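Putative Nitroreductase (Anabaena variabilis ATCC 29413, PDB 3EO7) binds flavin mononucleotide and probably acts as an FMN-dependent oxidoreductase of the nitroreductase family. Local coordinates at residues A[79-84]-A[194-199]; A[95-100]-A[333-338]; A[101-106]-A[175-180]. All coordinates share one frame; numbering follows the deposited sequence.

The three contacts form a path from the packed helices to the flavin. Interaction 1 joins helix 66-82 to helix 181-202 and connects directly to interaction 2, whose centre is about 12 Å away: Ala99 N lies 2.8 Å from Gly83 O, and Ala99 O lies 3.0 Å from Asn195 ND2, both consistent with hydrogen bonds. Interaction 2 grips the phosphate of FMN. Residues 101-106 continue the chain from 95-100 and carry interaction 3, centred about 15 Å from interaction 2, to the ribityl chain and isoalloxazine of the same cofactor. Interactions 1 and 3 do not touch, their nearest atoms being about 5 Å apart, although helix 181-202 follows helix 170-177 in sequence.

Interaction 1: A[79-84]-A[194-199]; sequences FRSYGL and GNIELS
Ser81 is the residue most covered here, set against Asn195, Ile196 and Ser199 on one side of helix 181-202. Its small side chain permits a close approach of the two backbones, with Ser81 CA 4.8 Å from Asn195 CA. The Ser81 hydroxyl reaches in between two residues of the other helix: Ser81 OG is 3.4 Å from Ser199 CB and 3.5 Å from Ile196 CA. These are packing contacts, since this hydroxyl bonds back to Leu77 O, one turn earlier in its own helix.

The direct polar tie is made by Asn195. Asn195 ND2 donates to Ser81 O at 3.1 Å, with a nearly straight N-H...O angle of 165°. The oxygen lies close to the amide plane, whereas the donor stands 36° above the carbonyl plane of Ser81. With CG anti to the carbonyl carbon (chi1 -77°), the amide leans toward the end of helix 66-82, and Asn195 CB packs 3.7 Å from Ser81 CA. Further bonds, from ND2 to Ala99 O and from Gln465 NE2 to OD1, use both ends of this buried amide and fix its rotation.

Ser199 packs against Arg80, the residue before Ser81: Ser199 CB lies 4.0 Å from Arg80 CB. Ser199 has two modelled conformers, so the bond of its hydroxyl to Leu77 O is tentative. Arg80 bends away beyond CB toward a salt bridge with Glu328.

Helix 325-333 lies over this junction through Met331, which touches Asn195, while helix 452-473 supplies Gln465 and Leu469. Just beyond, Leu84 opens strand 84-90 and packs on strand 93-98, where Tyr82 also touches Arg98.

Interaction 2: A[95-100]-A[333-338]; sequences VYLRAA and KRRSTR. With FMN (flavin mononucleotide), chain B.
The phosphate site of FMN is built here, where the guanidinium groups of Arg334 and Arg335 meet backbone carbonyls at and just after the C-terminal end of strand 93-98. Arg334 meets its acceptors with its edge. Arg334 NE donates to Ala99 O at 3.2 Å, the donor lying 49° above that carbonyl plane, and a water bridges the same two atoms. Arg334 NH2 makes a weak bond to Arg98 O, 2.8 Å long but bent to 125°, and a straighter one to FMN O3P at 2.9 Å; NH1 binds FMN O1P.

The chain carries two nitroreductase-family regions; the arginines, in the loop after helix 325-333, come from the second and strand 93-98 from the first, so the phosphate is gripped by both, much as related homodimeric enzymes hold FMN at the subunit interface.

Arg335 folds back through bends at chi2 and chi3, presenting NE to FMN O2P at 2.8 Å and NH2 to FMN O3P at 2.7 Å. Leu97 covers one face of its guanidinium, with Leu97 CB 3.5 Å from Arg335 NH2, while Thr85 takes a bond from NH1. Ser336 adds its backbone N to FMN O2P and Ser336 OG to FMN O1P at 2.6 Å, leaving each terminal phosphate oxygen with two donors.

Interaction 3: A[101-106]-A[175-180]; sequences PSAGGL and WRYEDR. With FMN (flavin mononucleotide), chain B.
Leu106 points its two methyl groups into the end of helix 170-177, and each finds a different aromatic ring. Leu106 CD2 lies 4.0 Å from Trp175 CZ3, the two side chains crossing at about a right angle. Leu106 CD1 sits 3.6 Å from Tyr177 CE2, approaching the ring obliquely, and also packs on Arg176 CB.

With CG anti to the carbonyl carbon (chi1 -62°), the ring of Tyr177 is turned so that one edge faces the loop. Ala103 O lies near the ring plane, and Tyr177 OH comes within 3.2 Å of Gly104 N, although the angle there is too poor for a hydrogen bond. Arg176, its chain extended from CG to NE, runs along the face of this ring: Arg176 CG stands 3.9 Å above the centre of the Tyr177 ring, and the guanidinium has Tyr177 OH over one face. A water links Arg176 NH1 to Gly104 O. Replacing Tyr177 with an alanine would probably open a gap beside Leu106 CD1 and Ala103 and leave the Arg176 chain without the face it lies on.

Residues 102-105 form a type II beta turn, closed by the bond from Gly105 N to Ser102 O and with Gly104 at its positive-phi position (71°). The turn belongs to the FMN site: Ser102 N donates to FMN O3' at 3.0 Å, and Ala103 CB packs 3.6 Å from FMN C7 of the isoalloxazine.

Interaction 1: A[79-84]-A[194-199]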
loop_
_atom_site.group_PDB
_atom_site.type_symbol
_atom_site.label_atom_id
_atom_site.label_comp_id
_atom_site.label_asym_id
_atom_site.label_seq_id
_atom_site.Cartn_x
_atom_site.Cartn_y
_atom_site.Cartn_z
ATOM N N PHE A 79 -1.172 8.556 14.044
ATOM C CA PHE A 79 0.224 9.008 13.962
ATOM C C PHE A 79 1.168 7.954 13.392
ATOM O O PHE A 79 2.062 8.253 12.587
ATOM C CB PHE A 79 0.721 9.495 15.312
ATOM C CG PHE A 79 2.051 10.153 15.215
ATOM C CD1 PHE A 79 2.162 11.398 14.573
ATOM C CD2 PHE A 79 3.194 9.513 15.659
ATOM C CE1 PHE A 79 3.387 12.002 14.417
ATOM C CE2 PHE A 79 4.438 10.123 15.514
ATOM C CZ PHE A 79 4.529 11.361 14.883
ATOM N N ARG A 80 0.986 6.709 13.817
ATOM C CA ARG A 80 1.842 5.636 13.355
ATOM C C ARG A 80 1.474 5.293 11.911
ATOM O O ARG A 80 2.284 4.729 11.198
ATOM C CB ARG A 80 1.702 4.401 14.243
ATOM C CG ARG A 80 2.183 4.558 15.708
ATOM C CD ARG A 80 3.663 4.320 15.850
ATOM N NE ARG A 80 4.128 4.603 17.217
ATOM C CZ ARG A 80 4.870 5.654 17.596
ATOM N NH1 ARG A 80 5.297 6.581 16.739
ATOM N NH2 ARG A 80 5.220 5.766 18.878
ATOM N N SER A 81 0.251 5.626 11.482
ATOM C CA SER A 81 -0.191 5.338 10.114
ATOM C C SER A 81 0.308 6.361 9.078
ATOM O O SER A 81 0.757 5.977 8.001
ATOM C CB SER A 81 -1.719 5.281 10.007
ATOM O OG SER A 81 -2.229 4.158 10.694
ATOM N N TYR A 82 0.162 7.650 9.379
ATOM C CA TYR A 82 0.427 8.690 8.375
ATOM C C TYR A 82 0.964 9.982 8.957
ATOM O O TYR A 82 0.893 11.039 8.324
ATOM C CB TYR A 82 -0.856 8.933 7.593
ATOM C CG TYR A 82 -0.726 9.435 6.178
ATOM C CD1 TYR A 82 0.220 8.883 5.306
ATOM C CD2 TYR A 82 -1.548 10.439 5.695
ATOM C CE1 TYR A 82 0.326 9.316 3.974
ATOM C CE2 TYR A 82 -1.450 10.875 4.384
ATOM C CZ TYR A 82 -0.500 10.309 3.516
ATOM O OH TYR A 82 -0.406 10.740 2.197
ATOM N N GLY A 83 1.585 9.876 10.123
ATOM C CA GLY A 83 2.131 11.036 10.779
ATOM C C GLY A 83 3.421 11.469 10.130
ATOM O O GLY A 83 4.063 10.687 9.409
ATOM N N LEU A 84 3.808 12.707 10.413
ATOM C CA LEU A 84 5.112 13.228 9.959
ATOM C C LEU A 84 6.228 12.662 10.826
ATOM O O LEU A 84 6.142 12.768 12.040
ATOM C CB LEU A 84 5.096 14.740 9.989
ATOM C CG LEU A 84 4.047 15.438 9.165
ATOM C CD1 LEU A 84 4.376 16.973 9.206
ATOM C CD2 LEU A 84 3.934 14.866 7.724
ATOM N N GLY A 194 -0.936 -0.889 4.837
ATOM C CA GLY A 194 -0.065 -1.743 5.681
ATOM C C GLY A 194 0.171 -1.079 7.042
ATOM O O GLY A 194 0.108 -1.738 8.097
ATOM N N ASN A 195 0.414 0.224 7.067
ATOM C CA ASN A 195 0.590 0.892 8.379
ATOM C C ASN A 195 -0.693 0.875 9.192
ATOM O O ASN A 195 -0.662 0.708 10.411
ATOM C CB ASN A 195 1.016 2.354 8.257
ATOM C CG ASN A 195 2.450 2.531 7.911
ATOM O OD1 ASN A 195 3.267 1.581 7.955
ATOM N ND2 ASN A 195 2.795 3.749 7.543
ATOM N N ILE A 196 -1.820 1.107 8.536
ATOM C CA ILE A 196 -3.100 1.106 9.253
ATOM C C ILE A 196 -3.336 -0.228 9.957
ATOM O O ILE A 196 -3.703 -0.244 11.139
ATOM C CB ILE A 196 -4.254 1.506 8.348
ATOM C CG1 ILE A 196 -4.119 2.972 7.958
ATOM C CG2 ILE A 196 -5.674 1.273 9.030
ATOM C CD1 ILE A 196 -5.124 3.388 6.881
ATOM N N GLU A 197 -3.134 -1.353 9.279
ATOM C CA GLU A 197 -3.345 -2.619 9.976
ATOM C C GLU A 197 -2.368 -2.825 11.139
ATOM O O GLU A 197 -2.764 -3.332 12.193
ATOM C CB GLU A 197 -3.337 -3.847 9.069
ATOM C CG GLU A 197 -2.161 -4.009 8.241
ATOM C CD GLU A 197 -1.490 -5.403 8.393
ATOM O OE1 GLU A 197 -1.398 -6.002 9.469
ATOM O OE2 GLU A 197 -0.912 -5.826 7.423
ATOM N N LEU A 198 -1.107 -2.420 10.972
ATOM C CA LEU A 198 -0.117 -2.600 12.051
ATOM C C LEU A 198 -0.349 -1.634 13.226
ATOM O O LEU A 198 -0.288 -2.032 14.392
ATOM C CB LEU A 198 1.303 -2.508 11.498
ATOM C CG LEU A 198 1.618 -3.669 10.542
ATOM C CD1 LEU A 198 2.969 -3.418 9.767
ATOM C CD2 LEU A 198 1.621 -5.035 11.330
ATOM N N SER A 199 -0.629 -0.381 12.887
ATOM C CA SER A 199 -0.961 0.670 13.854
ATOM C C SER A 199 -2.220 0.290 14.650
ATOM O O SER A 199 -2.319 0.540 15.841
ATOM C CB SER A 199 -1.218 1.980 13.097
ATOM O OG SER A 199 -1.303 3.063 13.997
#

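Interaction 2: A[95-100]-A[333-338]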
loop_
_atom_site.group_PDB
_atom_site.type_symbol
_atom_site.label_atom_id
_atom_site.label_comp_id
_atom_site.label_asym_id
_atom_site.label_seq_id
_atom_site.Cartn_x
_atom_site.Cartn_y
_atom_site.Cartn_z
ATOM N N VAL A 95 10.369 19.472 3.034
ATOM C CA VAL A 95 9.473 18.401 2.694
ATOM C C VAL A 95 9.369 17.629 4.009
ATOM O O VAL A 95 10.357 17.459 4.723
ATOM C CB VAL A 95 10.044 17.486 1.587
ATOM C CG1 VAL A 95 9.160 16.174 1.390
ATOM C CG2 VAL A 95 10.175 18.274 0.301
ATOM N N TYR A 96 8.168 17.229 4.363
ATOM C CA TYR A 96 7.991 16.443 5.567
ATOM C C TYR A 96 7.744 15.021 5.135
ATOM O O TYR A 96 6.772 14.753 4.419
ATOM C CB TYR A 96 6.812 16.937 6.350
ATOM C CG TYR A 96 7.094 18.277 6.906
ATOM C CD1 TYR A 96 7.870 18.402 8.044
ATOM C CD2 TYR A 96 6.651 19.426 6.264
ATOM C CE1 TYR A 96 8.177 19.642 8.563
ATOM C CE2 TYR A 96 6.961 20.691 6.781
ATOM C CZ TYR A 96 7.711 20.774 7.931
ATOM O OH TYR A 96 8.043 21.990 8.475
ATOM N N LEU A 97 8.609 14.122 5.596
ATOM C CA LEU A 97 8.469 12.720 5.340
ATOM C C LEU A 97 7.548 12.126 6.393
ATOM O O LEU A 97 7.398 12.658 7.503
ATOM C CB LEU A 97 9.827 12.024 5.357
ATOM C CG LEU A 97 10.912 12.630 4.460
ATOM C CD1 LEU A 97 12.167 11.761 4.570
ATOM C CD2 LEU A 97 10.494 12.776 3.004
ATOM N N ARG A 98 6.929 11.029 6.011
ATOM C CA ARG A 98 5.866 10.440 6.800
ATOM C C ARG A 98 6.056 8.985 7.133
ATOM O O ARG A 98 6.971 8.307 6.651
ATOM C CB ARG A 98 4.529 10.609 6.036
ATOM C CG ARG A 98 4.300 12.008 5.461
ATOM C CD ARG A 98 2.875 12.248 4.980
ATOM N NE ARG A 98 2.842 13.540 4.286
ATOM C CZ ARG A 98 1.769 14.107 3.774
ATOM N NH1 ARG A 98 0.584 13.563 3.921
ATOM N NH2 ARG A 98 1.895 15.261 3.127
ATOM N N ALA A 99 5.142 8.495 7.967
ATOM C CA ALA A 99 5.139 7.095 8.386
ATOM C C ALA A 99 5.025 6.162 7.182
ATOM O O ALA A 99 5.517 5.031 7.212
ATOM C CB ALA A 99 3.985 6.825 9.386
ATOM N N ALA A 100 4.289 6.588 6.157
ATOM C CA ALA A 100 4.160 5.830 4.927
ATOM C C ALA A 100 5.092 6.449 3.858
ATOM O O ALA A 100 5.136 7.672 3.731
ATOM C CB ALA A 100 2.728 5.880 4.396
ATOM N N LYS A 333 10.881 5.334 12.891
ATOM C CA LYS A 333 12.202 5.646 12.312
ATOM C C LYS A 333 12.378 5.247 10.852
ATOM O O LYS A 333 13.354 5.641 10.206
ATOM C CB LYS A 333 13.316 5.011 13.144
ATOM C CG LYS A 333 13.483 3.537 12.991
ATOM C CD LYS A 333 14.607 3.034 13.917
ATOM C CE LYS A 333 14.809 1.522 13.796
ATOM N NZ LYS A 333 15.870 1.029 14.742
ATOM N N ARG A 334 11.425 4.469 10.339
ATOM C CA ARG A 334 11.516 3.883 9.007
ATOM C C ARG A 334 11.748 4.935 7.948
ATOM O O ARG A 334 10.993 5.900 7.852
ATOM C CB ARG A 334 10.218 3.153 8.675
ATOM C CG ARG A 334 10.224 2.533 7.253
ATOM C CD ARG A 334 8.875 2.604 6.565
ATOM N NE ARG A 334 8.395 3.991 6.410
ATOM C CZ ARG A 334 8.829 4.862 5.520
ATOM N NH1 ARG A 334 9.744 4.529 4.630
ATOM N NH2 ARG A 334 8.296 6.069 5.505
ATOM N N ARG A 335 12.792 4.738 7.152
ATOM C CA ARG A 335 13.081 5.571 5.986
ATOM C C ARG A 335 13.427 4.650 4.818
ATOM O O ARG A 335 13.929 3.535 5.031
ATOM C CB ARG A 335 14.299 6.449 6.253
ATOM C CG ARG A 335 14.151 7.458 7.388
ATOM C CD ARG A 335 13.578 8.783 6.939
ATOM N NE ARG A 335 12.179 8.732 6.502
ATOM C CZ ARG A 335 11.138 8.897 7.311
ATOM N NH1 ARG A 335 11.305 9.128 8.602
ATOM N NH2 ARG A 335 9.904 8.894 6.814
ATOM N N SER A 336 13.197 5.133 3.594
ATOM C CA SER A 336 13.619 4.442 2.390
ATOM C C SER A 336 15.125 4.709 2.264
ATOM O O SER A 336 15.563 5.860 2.221
ATOM C CB SER A 336 12.885 4.975 1.173
ATOM O OG SER A 336 11.518 4.620 1.237
ATOM N N THR A 337 15.908 3.650 2.172
ATOM C CA THR A 337 17.358 3.762 2.068
ATOM C C THR A 337 17.809 4.378 0.735
ATOM O O THR A 337 17.380 3.977 -0.332
ATOM C CB THR A 337 17.969 2.383 2.245
ATOM O OG1 THR A 337 17.392 1.783 3.413
ATOM C CG2 THR A 337 19.502 2.450 2.360
ATOM N N ARG A 338 18.683 5.374 0.831
ATOM C CA ARG A 338 19.183 6.088 -0.329
ATOM C C ARG A 338 20.124 5.251 -1.173
ATOM O O ARG A 338 20.072 5.319 -2.398
ATOM C CB ARG A 338 19.909 7.368 0.104
ATOM C CG ARG A 338 20.506 8.182 -1.068
ATOM C CD ARG A 338 21.448 9.340 -0.630
ATOM N NE ARG A 338 21.719 10.246 -1.756
ATOM C CZ ARG A 338 20.866 11.174 -2.208
ATOM N NH1 ARG A 338 19.666 11.327 -1.647
ATOM N NH2 ARG A 338 21.206 11.951 -3.240
HETATM N N1 FMN B . 12.924 5.616 -3.952
HETATM C C2 FMN B . 13.907 5.601 -4.928
HETATM O O2 FMN B . 15.044 5.989 -4.684
HETATM N N3 FMN B . 13.677 5.193 -6.215
HETATM C C4 FMN B . 12.441 4.806 -6.639
HETATM O O4 FMN B . 12.337 4.272 -7.759
HETATM C C4A FMN B . 11.422 4.800 -5.689
HETATM N N5 FMN B . 10.134 4.468 -6.066
HETATM C C5A FMN B . 9.125 4.375 -5.086
HETATM C C6 FMN B . 7.846 3.933 -5.401
HETATM C C7 FMN B . 6.840 3.863 -4.438
HETATM C C7M FMN B . 5.473 3.256 -4.791
HETATM C C8 FMN B . 7.110 4.236 -3.127
HETATM C C8M FMN B . 6.124 3.999 -2.002
HETATM C C9 FMN B . 8.398 4.681 -2.778
HETATM C C9A FMN B . 9.404 4.748 -3.758
HETATM N N10 FMN B . 10.676 5.196 -3.424
HETATM C C10 FMN B . 11.672 5.208 -4.362
HETATM C "C1'" FMN B . 10.963 5.839 -2.082
HETATM C "C2'" FMN B . 10.442 7.258 -1.971
HETATM O "O2'" FMN B . 11.348 8.161 -2.641
HETATM C "C3'" FMN B . 10.280 7.617 -0.495
HETATM O "O3'" FMN B . 9.235 6.831 0.087
HETATM C "C4'" FMN B . 10.047 9.118 -0.238
HETATM O "O4'" FMN B . 11.186 9.903 -0.689
HETATM C "C5'" FMN B . 9.792 9.362 1.237
HETATM O "O5'" FMN B . 10.858 8.927 2.037
HETATM P P FMN B . 10.669 7.848 3.178
HETATM O O1P FMN B . 10.244 6.541 2.517
HETATM O O2P FMN B . 12.040 7.740 3.835
HETATM O O3P FMN B . 9.634 8.318 4.158
HETATM O O HOH W 1 6.789 3.523 9.030
#

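Interaction 3: A[101-106]-A[175-180]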
loop_
_atom_site.group_PDB
_atom_site.type_symbol
_atom_site.label_atom_id
_atom_site.label_comp_id
_atom_site.label_asym_id
_atom_site.label_seq_id
_atom_site.Cartn_x
_atom_site.Cartn_y
_atom_site.Cartn_z
ATOM N N PRO A 101 5.821 5.589 3.106
ATOM C CA PRO A 101 6.644 6.051 1.982
ATOM C C PRO A 101 5.709 6.482 0.855
ATOM O O PRO A 101 4.520 6.184 0.888
ATOM C CB PRO A 101 7.451 4.816 1.586
ATOM C CG PRO A 101 6.543 3.656 1.992
ATOM C CD PRO A 101 5.888 4.116 3.268
ATOM N N SER A 102 6.236 7.208 -0.115
ATOM C CA SER A 102 5.437 7.655 -1.263
ATOM C C SER A 102 6.357 7.917 -2.432
ATOM O O SER A 102 7.412 8.565 -2.257
ATOM C CB SER A 102 4.690 8.958 -0.948
ATOM O OG SER A 102 4.171 9.595 -2.113
ATOM N N ALA A 103 5.973 7.400 -3.596
ATOM C CA ALA A 103 6.754 7.628 -4.838
ATOM C C ALA A 103 6.931 9.127 -5.019
ATOM O O ALA A 103 5.972 9.911 -5.014
ATOM C CB ALA A 103 6.029 7.014 -6.026
ATOM N N GLY A 104 8.192 9.545 -5.158
ATOM C CA GLY A 104 8.528 10.944 -5.326
ATOM C C GLY A 104 8.346 11.827 -4.110
ATOM O O GLY A 104 8.523 13.073 -4.214
ATOM N N GLY A 105 7.986 11.252 -2.962
ATOM C CA GLY A 105 7.678 12.055 -1.780
ATOM C C GLY A 105 6.518 13.002 -2.082
ATOM O O GLY A 105 6.526 14.148 -1.668
ATOM N N LEU A 106 5.502 12.500 -2.760
ATOM C CA LEU A 106 4.375 13.314 -3.246
ATOM C C LEU A 106 3.078 13.227 -2.428
ATOM O O LEU A 106 2.242 14.133 -2.479
ATOM C CB LEU A 106 4.130 12.989 -4.730
ATOM C CG LEU A 106 5.325 13.336 -5.635
ATOM C CD1 LEU A 106 5.084 12.825 -7.064
ATOM C CD2 LEU A 106 5.684 14.818 -5.583
ATOM N N TRP A 175 1.457 15.453 -11.068
ATOM C CA TRP A 175 2.347 16.601 -11.271
ATOM C C TRP A 175 3.705 16.081 -11.723
ATOM O O TRP A 175 4.314 16.659 -12.620
ATOM C CB TRP A 175 2.423 17.445 -9.993
ATOM C CG TRP A 175 3.533 18.463 -10.041
ATOM C CD1 TRP A 175 3.515 19.644 -10.676
ATOM C CD2 TRP A 175 4.835 18.325 -9.469
ATOM N NE1 TRP A 175 4.737 20.286 -10.535
ATOM C CE2 TRP A 175 5.561 19.488 -9.789
ATOM C CE3 TRP A 175 5.450 17.343 -8.701
ATOM C CZ2 TRP A 175 6.860 19.692 -9.356
ATOM C CZ3 TRP A 175 6.748 17.541 -8.273
ATOM C CH2 TRP A 175 7.436 18.697 -8.592
ATOM N N ARG A 176 4.157 14.970 -11.139
ATOM C CA ARG A 176 5.411 14.370 -11.555
ATOM C C ARG A 176 5.283 13.251 -12.581
ATOM O O ARG A 176 6.017 13.229 -13.576
ATOM C CB ARG A 176 6.171 13.814 -10.352
ATOM C CG ARG A 176 7.466 13.094 -10.801
ATOM C CD ARG A 176 8.389 12.835 -9.673
ATOM N NE ARG A 176 9.482 11.966 -10.129
ATOM C CZ ARG A 176 10.561 11.667 -9.406
ATOM N NH1 ARG A 176 10.750 12.205 -8.200
ATOM N NH2 ARG A 176 11.472 10.830 -9.911
ATOM N N TYR A 177 4.364 12.321 -12.343
ATOM C CA TYR A 177 4.290 11.068 -13.127
ATOM C C TYR A 177 3.277 11.057 -14.267
ATOM O O TYR A 177 3.196 10.088 -15.034
ATOM C CB TYR A 177 4.009 9.905 -12.179
ATOM C CG TYR A 177 5.116 9.706 -11.149
ATOM C CD1 TYR A 177 6.352 9.188 -11.523
ATOM C CD2 TYR A 177 4.910 10.001 -9.810
ATOM C CE1 TYR A 177 7.364 9.025 -10.594
ATOM C CE2 TYR A 177 5.914 9.831 -8.891
ATOM C CZ TYR A 177 7.127 9.339 -9.278
ATOM O OH TYR A 177 8.097 9.187 -8.316
ATOM N N GLU A 178 2.540 12.143 -14.396
ATOM C CA GLU A 178 1.516 12.254 -15.423
ATOM C C GLU A 178 0.619 11.021 -15.355
ATOM O O GLU A 178 0.223 10.643 -14.246
ATOM C CB GLU A 178 2.168 12.491 -16.777
ATOM C CG GLU A 178 2.977 13.808 -16.791
ATOM C CD GLU A 178 3.559 14.162 -18.173
ATOM O OE1 GLU A 178 4.390 13.412 -18.693
ATOM O OE2 GLU A 178 3.186 15.216 -18.699
ATOM N N ASP A 179 0.283 10.392 -16.482
ATOM C CA ASP A 179 -0.664 9.267 -16.428
ATOM C C ASP A 179 -0.148 8.066 -15.630
ATOM O O ASP A 179 -0.942 7.299 -15.088
ATOM C CB ASP A 179 -1.080 8.826 -17.820
ATOM C CG ASP A 179 -1.948 9.844 -18.536
ATOM O OD1 ASP A 179 -2.741 10.568 -17.880
ATOM O OD2 ASP A 179 -1.790 9.900 -19.768
ATOM N N ARG A 180 1.184 7.913 -15.532
ATOM C CA ARG A 180 1.771 6.802 -14.753
ATOM C C ARG A 180 1.476 6.936 -13.269
ATOM O O ARG A 180 1.681 6.011 -12.501
ATOM C CB ARG A 180 3.287 6.755 -14.939
ATOM C CG ARG A 180 3.742 6.563 -16.371
ATOM C CD ARG A 180 5.200 6.161 -16.426
ATOM N NE ARG A 180 5.616 5.743 -17.769
ATOM C CZ ARG A 180 6.113 6.532 -18.707
ATOM N NH1 ARG A 180 6.263 7.833 -18.510
ATOM N NH2 ARG A 180 6.473 6.013 -19.877
HETATM N N1 FMN B . 12.924 5.616 -3.952
HETATM C C2 FMN B . 13.907 5.601 -4.928
HETATM O O2 FMN B . 15.044 5.989 -4.684
HETATM N N3 FMN B . 13.677 5.193 -6.215
HETATM C C4 FMN B . 12.441 4.806 -6.639
HETATM O O4 FMN B . 12.337 4.272 -7.759
HETATM C C4A FMN B . 11.422 4.800 -5.689
HETATM N N5 FMN B . 10.134 4.468 -6.066
HETATM C C5A FMN B . 9.125 4.375 -5.086
HETATM C C6 FMN B . 7.846 3.933 -5.401
HETATM C C7 FMN B . 6.840 3.863 -4.438
HETATM C C7M FMN B . 5.473 3.256 -4.791
HETATM C C8 FMN B . 7.110 4.236 -3.127
HETATM C C8M FMN B . 6.124 3.999 -2.002
HETATM C C9 FMN B . 8.398 4.681 -2.778
HETATM C C9A FMN B . 9.404 4.748 -3.758
HETATM N N10 FMN B . 10.676 5.196 -3.424
HETATM C C10 FMN B . 11.672 5.208 -4.362
HETATM C "C1'" FMN B . 10.963 5.839 -2.082
HETATM C "C2'" FMN B . 10.442 7.258 -1.971
HETATM O "O2'" FMN B . 11.348 8.161 -2.641
HETATM C "C3'" FMN B . 10.280 7.617 -0.495
HETATM O "O3'" FMN B . 9.235 6.831 0.087
HETATM C "C4'" FMN B . 10.047 9.118 -0.238
HETATM O "O4'" FMN B . 11.186 9.903 -0.689
HETATM C "C5'" FMN B . 9.792 9.362 1.237
HETATM O "O5'" FMN B . 10.858 8.927 2.037
HETATM P P FMN B . 10.669 7.848 3.178
HETATM O O1P FMN B . 10.244 6.541 2.517
HETATM O O2P FMN B . 12.040 7.740 3.835
HETATM O O3P FMN B . 9.634 8.318 4.158
HETATM O O HOH W 2 9.171 14.187 -6.571
#